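Local coordinates for protein CDP-4-keto-6-deoxy-D-glucose-3-dehydrase (Yersinia pseudotuberculosis, PDB 3BB8) that probably catalyses the PLP-dependent C-3 dehydration of CDP-4-keto-6-deoxy-D-glucose in the making of a lipopolysaccharide sugar, on an aspartate aminotransferase fold, at residues R7-E19 / G42-D55. The protein carries 1 engineered substitution. Sequence-based numbering, arbitrary orientation.
Sequences RQQIAELVAQYAE and GTKELQLMVEASLD
Arg7 reaches across to the C-terminal part of helix 43-55, its aliphatic stem running past Leu54 in the opposite sense to the leucine chain, with NH1 3.1 Å from Leu54 CB. NH1 also donates to Glu51 O at 3.2 Å, arriving in the carbonyl plane on a lone pair, while Asp55 N takes the same oxygen within the helix. NH2 forms a salt bridge to Asp55 OD1 at 3.0 Å, with only a weak hydrogen bond because the oxygen sits obliquely to the guanidinium; the carboxylate plane stands at 83° to it. Glu51 OE2 makes a long salt bridge to Arg7 NE, well out of the guanidinium plane, so it acts through charge alone; Arg62 pairs with both acids, so the two arginines probably keep them ionised.

Further along, the axes of helices 7-15 and 43-55 approach to 9.3 Å and run roughly antiparallel, at 144°, forming an antiparallel helix pair joined by a long, mostly non-helical connection at the periphery of the aminotransferase fold, away from the PLP pocket. The second subunit packs against Leu46 and Leu13, placing the pair at the dimer interface.

Between the helices, Ile10 meets Leu54 tip to tip through their CD1 atoms, and its CG2 branch touches Val50 CG1. Val14 CG1, anti to the backbone N (chi1 169°), is thereby turned onto Gln47 CG at 3.6 Å. Gln47 suits this half-buried seam: its CG methylene packs on Val14 while NE2 donates to Ala11 O at 2.7 Å, from the face of that carbonyl opposite Ala15 N. The small Ala15 and Ala18 allow the backbones to close in, bringing the CA atoms of Ala15 and Thr43 to 5.0 Å. Thr43 divides its branches, CG2 lying 3.3 Å from Ala15 CB and OG1 giving a weak hydrogen bond to Glu19 OE2.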
loop_
_atom_site.group_PDB
_atom_site.type_symbol
_atom_site.label_atom_id
_atom_site.label_comp_id
_atom_site.label_asym_id
_atom_site.label_seq_id
_atom_site.Cartn_x
_atom_site.Cartn_y
_atom_site.Cartn_z
ATOM N N ARG A 7 -26.772 -13.441 12.296
ATOM C CA ARG A 7 -25.399 -13.569 11.819
ATOM C C ARG A 7 -25.085 -15.007 11.420
ATOM O O ARG A 7 -24.284 -15.250 10.517
ATOM C CB ARG A 7 -24.415 -13.094 12.889
ATOM C CG ARG A 7 -23.459 -12.010 12.416
ATOM C CD ARG A 7 -22.023 -12.338 12.794
ATOM N NE ARG A 7 -21.401 -11.263 13.561
ATOM C CZ ARG A 7 -20.622 -10.323 13.034
ATOM N NH1 ARG A 7 -20.368 -10.323 11.733
ATOM N NH2 ARG A 7 -20.097 -9.383 13.809
ATOM N N GLN A 8 -25.722 -15.956 12.097
ATOM C CA GLN A 8 -25.607 -17.363 11.735
ATOM C C GLN A 8 -26.511 -17.706 10.556
ATOM O O GLN A 8 -26.304 -18.709 9.873
ATOM C CB GLN A 8 -25.946 -18.254 12.933
ATOM C CG GLN A 8 -25.021 -18.068 14.125
ATOM C CD GLN A 8 -25.385 -18.969 15.289
ATOM O OE1 GLN A 8 -26.325 -19.761 15.207
ATOM N NE2 GLN A 8 -24.641 -18.851 16.383
ATOM N N GLN A 9 -27.514 -16.865 10.322
ATOM C CA GLN A 9 -28.438 -17.065 9.212
ATOM C C GLN A 9 -27.888 -16.465 7.923
ATOM O O GLN A 9 -28.080 -17.016 6.839
ATOM C CB GLN A 9 -29.803 -16.455 9.535
ATOM C CG GLN A 9 -30.871 -16.736 8.489
ATOM C CD GLN A 9 -32.229 -16.189 8.883
ATOM O OE1 GLN A 9 -32.775 -16.544 9.928
ATOM N NE2 GLN A 9 -32.783 -15.321 8.046
ATOM N N ILE A 10 -27.203 -15.332 8.047
ATOM C CA ILE A 10 -26.456 -14.763 6.933
ATOM C C ILE A 10 -25.385 -15.726 6.435
ATOM O O ILE A 10 -25.200 -15.896 5.229
ATOM C CB ILE A 10 -25.792 -13.429 7.322
ATOM C CG1 ILE A 10 -26.855 -12.358 7.579
ATOM C CG2 ILE A 10 -24.826 -12.978 6.237
ATOM C CD1 ILE A 10 -26.287 -11.026 8.017
ATOM N N ALA A 11 -24.683 -16.357 7.371
ATOM C CA ALA A 11 -23.639 -17.318 7.029
ATOM C C ALA A 11 -24.206 -18.453 6.183
ATOM O O ALA A 11 -23.492 -19.059 5.380
ATOM C CB ALA A 11 -23.008 -17.878 8.300
ATOM N N GLU A 12 -25.494 -18.735 6.371
ATOM C CA GLU A 12 -26.170 -19.793 5.629
ATOM C C GLU A 12 -26.388 -19.352 4.193
ATOM O O GLU A 12 -25.879 -19.970 3.263
ATOM C CB GLU A 12 -27.527 -20.117 6.262
ATOM C CG GLU A 12 -27.486 -20.419 7.754
ATOM C CD GLU A 12 -26.598 -21.598 8.100
ATOM O OE1 GLU A 12 -26.504 -21.941 9.300
ATOM O OE2 GLU A 12 -25.991 -22.183 7.178
ATOM N N LEU A 13 -27.148 -18.277 4.019
ATOM C CA LEU A 13 -27.440 -17.751 2.690
ATOM C C LEU A 13 -26.161 -17.482 1.896
ATOM O O LEU A 13 -26.199 -17.289 0.678
ATOM C CB LEU A 13 -28.265 -16.465 2.799
ATOM C CG LEU A 13 -29.578 -16.558 3.583
ATOM C CD1 LEU A 13 -30.348 -15.256 3.424
ATOM C CD2 LEU A 13 -30.412 -17.726 3.074
ATOM N N VAL A 14 -25.033 -17.464 2.598
ATOM C CA VAL A 14 -23.740 -17.241 1.966
ATOM C C VAL A 14 -23.148 -18.594 1.582
ATOM O O VAL A 14 -22.743 -18.800 0.437
ATOM C CB VAL A 14 -22.766 -16.492 2.917
ATOM C CG1 VAL A 14 -21.356 -16.512 2.355
ATOM C CG2 VAL A 14 -23.221 -15.055 3.092
ATOM N N ALA A 15 -23.113 -19.519 2.539
ATOM C CA ALA A 15 -22.570 -20.853 2.291
ATOM C C ALA A 15 -23.323 -21.552 1.161
ATOM O O ALA A 15 -22.814 -22.496 0.555
ATOM C CB ALA A 15 -22.639 -21.693 3.564
ATOM N N GLN A 16 -24.532 -21.079 0.877
ATOM C CA GLN A 16 -25.352 -21.666 -0.173
ATOM C C GLN A 16 -25.236 -20.873 -1.469
ATOM O O GLN A 16 -25.602 -21.359 -2.539
ATOM C CB GLN A 16 -26.811 -21.732 0.285
ATOM C CG GLN A 16 -27.014 -22.526 1.575
ATOM C CD GLN A 16 -28.414 -22.384 2.154
ATOM O OE1 GLN A 16 -28.696 -22.876 3.251
ATOM N NE2 GLN A 16 -29.299 -21.713 1.420
ATOM N N TYR A 17 -24.734 -19.649 -1.369
ATOM C CA TYR A 17 -24.546 -18.806 -2.544
ATOM C C TYR A 17 -23.211 -19.217 -3.154
ATOM O O TYR A 17 -22.998 -19.110 -4.360
ATOM C CB TYR A 17 -24.486 -17.328 -2.146
ATOM C CG TYR A 17 -24.221 -16.392 -3.307
ATOM C CD1 TYR A 17 -25.273 -15.769 -3.979
ATOM C CD2 TYR A 17 -22.918 -16.154 -3.760
ATOM C CE1 TYR A 17 -25.037 -14.935 -5.072
ATOM C CE2 TYR A 17 -22.671 -15.323 -4.856
ATOM C CZ TYR A 17 -23.736 -14.718 -5.508
ATOM O OH TYR A 17 -23.510 -13.914 -6.606
ATOM N N ALA A 18 -22.319 -19.693 -2.291
ATOM C CA ALA A 18 -20.990 -20.123 -2.697
ATOM C C ALA A 18 -21.025 -21.458 -3.438
ATOM O O ALA A 18 -20.132 -21.759 -4.234
ATOM C CB ALA A 18 -20.088 -20.228 -1.469
ATOM N N GLU A 19 -22.056 -22.255 -3.173
ATOM C CA GLU A 19 -22.206 -23.560 -3.815
ATOM C C GLU A 19 -22.407 -23.391 -5.309
ATOM O O GLU A 19 -21.851 -24.136 -6.114
ATOM C CB GLU A 19 -23.405 -24.310 -3.231
ATOM C CG GLU A 19 -23.324 -24.540 -1.735
ATOM C CD GLU A 19 -21.954 -25.020 -1.302
ATOM O OE1 GLU A 19 -21.444 -25.985 -1.908
ATOM O OE2 GLU A 19 -21.390 -24.429 -0.355
ATOM N N GLY A 42 -13.727 -20.241 -1.755
ATOM C CA GLY A 42 -15.031 -20.845 -1.594
ATOM C C GLY A 42 -15.848 -20.274 -0.454
ATOM O O GLY A 42 -15.647 -19.133 -0.025
ATOM N N THR A 43 -16.777 -21.090 0.037
ATOM C CA THR A 43 -17.678 -20.720 1.120
ATOM C C THR A 43 -16.996 -20.016 2.286
ATOM O O THR A 43 -17.401 -18.925 2.675
ATOM C CB THR A 43 -18.406 -21.966 1.650
ATOM O OG1 THR A 43 -19.107 -22.595 0.569
ATOM C CG2 THR A 43 -19.395 -21.585 2.735
ATOM N N LYS A 44 -15.960 -20.637 2.837
ATOM C CA LYS A 44 -15.253 -20.060 3.968
ATOM C C LYS A 44 -14.760 -18.633 3.696
ATOM O O LYS A 44 -14.988 -17.731 4.507
ATOM C CB LYS A 44 -14.076 -20.951 4.350
ATOM C CG LYS A 44 -13.514 -20.674 5.731
ATOM C CD LYS A 44 -14.516 -21.039 6.824
ATOM C CE LYS A 44 -13.896 -20.924 8.214
ATOM N NZ LYS A 44 -14.770 -21.526 9.265
ATOM N N GLU A 45 -14.097 -18.425 2.559
ATOM C CA GLU A 45 -13.585 -17.104 2.223
ATOM C C GLU A 45 -14.693 -16.068 2.201
ATOM O O GLU A 45 -14.587 -15.034 2.858
ATOM C CB GLU A 45 -12.878 -17.097 0.860
ATOM C CG GLU A 45 -11.535 -17.833 0.807
ATOM C CD GLU A 45 -11.692 -19.338 0.854
ATOM O OE1 GLU A 45 -12.721 -19.832 0.353
ATOM O OE2 GLU A 45 -10.795 -20.030 1.373
ATOM N N LEU A 46 -15.757 -16.337 1.451
ATOM C CA LEU A 46 -16.854 -15.380 1.364
ATOM C C LEU A 46 -17.530 -15.151 2.704
ATOM O O LEU A 46 -17.971 -14.040 2.999
ATOM C CB LEU A 46 -17.902 -15.823 0.341
ATOM C CG LEU A 46 -17.537 -15.621 -1.135
ATOM C CD1 LEU A 46 -16.563 -16.705 -1.564
ATOM C CD2 LEU A 46 -18.797 -15.665 -1.992
ATOM N N GLN A 47 -17.610 -16.197 3.518
ATOM C CA GLN A 47 -18.252 -16.070 4.816
ATOM C C GLN A 47 -17.487 -15.103 5.716
ATOM O O GLN A 47 -18.058 -14.119 6.209
ATOM C CB GLN A 47 -18.378 -17.436 5.485
ATOM C CG GLN A 47 -19.382 -18.352 4.792
ATOM C CD GLN A 47 -19.651 -19.629 5.566
ATOM O OE1 GLN A 47 -18.727 -20.363 5.918
ATOM N NE2 GLN A 47 -20.927 -19.902 5.831
ATOM N N LEU A 48 -16.198 -15.371 5.918
ATOM C CA LEU A 48 -15.382 -14.506 6.757
ATOM C C LEU A 48 -15.393 -13.059 6.263
ATOM O O LEU A 48 -15.553 -12.137 7.061
ATOM C CB LEU A 48 -13.944 -15.028 6.843
ATOM C CG LEU A 48 -13.790 -16.429 7.437
ATOM C CD1 LEU A 48 -12.361 -16.625 7.928
ATOM C CD2 LEU A 48 -14.758 -16.611 8.601
ATOM N N MET A 49 -15.239 -12.844 4.960
ATOM C CA MET A 49 -15.253 -11.476 4.460
ATOM C C MET A 49 -16.554 -10.787 4.854
ATOM O O MET A 49 -16.584 -9.577 5.084
ATOM C CB MET A 49 -15.077 -11.442 2.941
ATOM C CG MET A 49 -13.680 -11.816 2.498
ATOM S SD MET A 49 -13.397 -11.373 0.787
ATOM C CE MET A 49 -14.296 -12.706 -0.044
ATOM N N VAL A 50 -17.630 -11.561 4.929
ATOM C CA VAL A 50 -18.917 -11.006 5.323
ATOM C C VAL A 50 -18.864 -10.684 6.811
ATOM O O VAL A 50 -19.354 -9.639 7.241
ATOM C CB VAL A 50 -20.073 -11.988 5.027
ATOM C CG1 VAL A 50 -21.330 -11.574 5.779
ATOM C CG2 VAL A 50 -20.366 -11.984 3.531
ATOM N N GLU A 51 -18.256 -11.573 7.591
ATOM C CA GLU A 51 -18.132 -11.342 9.024
ATOM C C GLU A 51 -17.406 -10.030 9.266
ATOM O O GLU A 51 -17.894 -9.166 10.000
ATOM C CB GLU A 51 -17.368 -12.477 9.699
ATOM C CG GLU A 51 -18.239 -13.663 10.041
ATOM C CD GLU A 51 -17.969 -14.186 11.439
ATOM O OE1 GLU A 51 -16.889 -14.787 11.662
ATOM O OE2 GLU A 51 -18.836 -13.980 12.318
ATOM N N ALA A 52 -16.240 -9.886 8.637
ATOM C CA ALA A 52 -15.439 -8.678 8.766
ATOM C C ALA A 52 -16.243 -7.463 8.309
ATOM O O ALA A 52 -16.193 -6.406 8.932
ATOM C CB ALA A 52 -14.165 -8.810 7.943
ATOM N N SER A 53 -16.990 -7.614 7.224
ATOM C CA SER A 53 -17.792 -6.508 6.718
ATOM C C SER A 53 -18.807 -6.089 7.776
ATOM O O SER A 53 -19.023 -4.901 8.012
ATOM C CB SER A 53 -18.535 -6.914 5.439
ATOM O OG SER A 53 -17.635 -7.283 4.409
ATOM N N LEU A 54 -19.425 -7.076 8.413
ATOM C CA LEU A 54 -20.421 -6.806 9.436
ATOM C C LEU A 54 -19.804 -6.187 10.687
ATOM O O LEU A 54 -20.425 -5.339 11.330
ATOM C CB LEU A 54 -21.173 -8.096 9.787
ATOM C CG LEU A 54 -21.996 -8.704 8.642
ATOM C CD1 LEU A 54 -22.672 -9.964 9.126
ATOM C CD2 LEU A 54 -23.033 -7.703 8.142
ATOM N N ASP A 55 -18.585 -6.608 11.020
ATOM C CA ASP A 55 -17.875 -6.088 12.185
ATOM C C ASP A 55 -17.879 -4.566 12.195
ATOM O O ASP A 55 -17.953 -3.943 13.256
ATOM C CB ASP A 55 -16.427 -6.588 12.197
ATOM C CG ASP A 55 -16.312 -8.018 12.665
ATOM O OD1 ASP A 55 -17.364 -8.687 12.728
ATOM O OD2 ASP A 55 -15.182 -8.475 12.963
#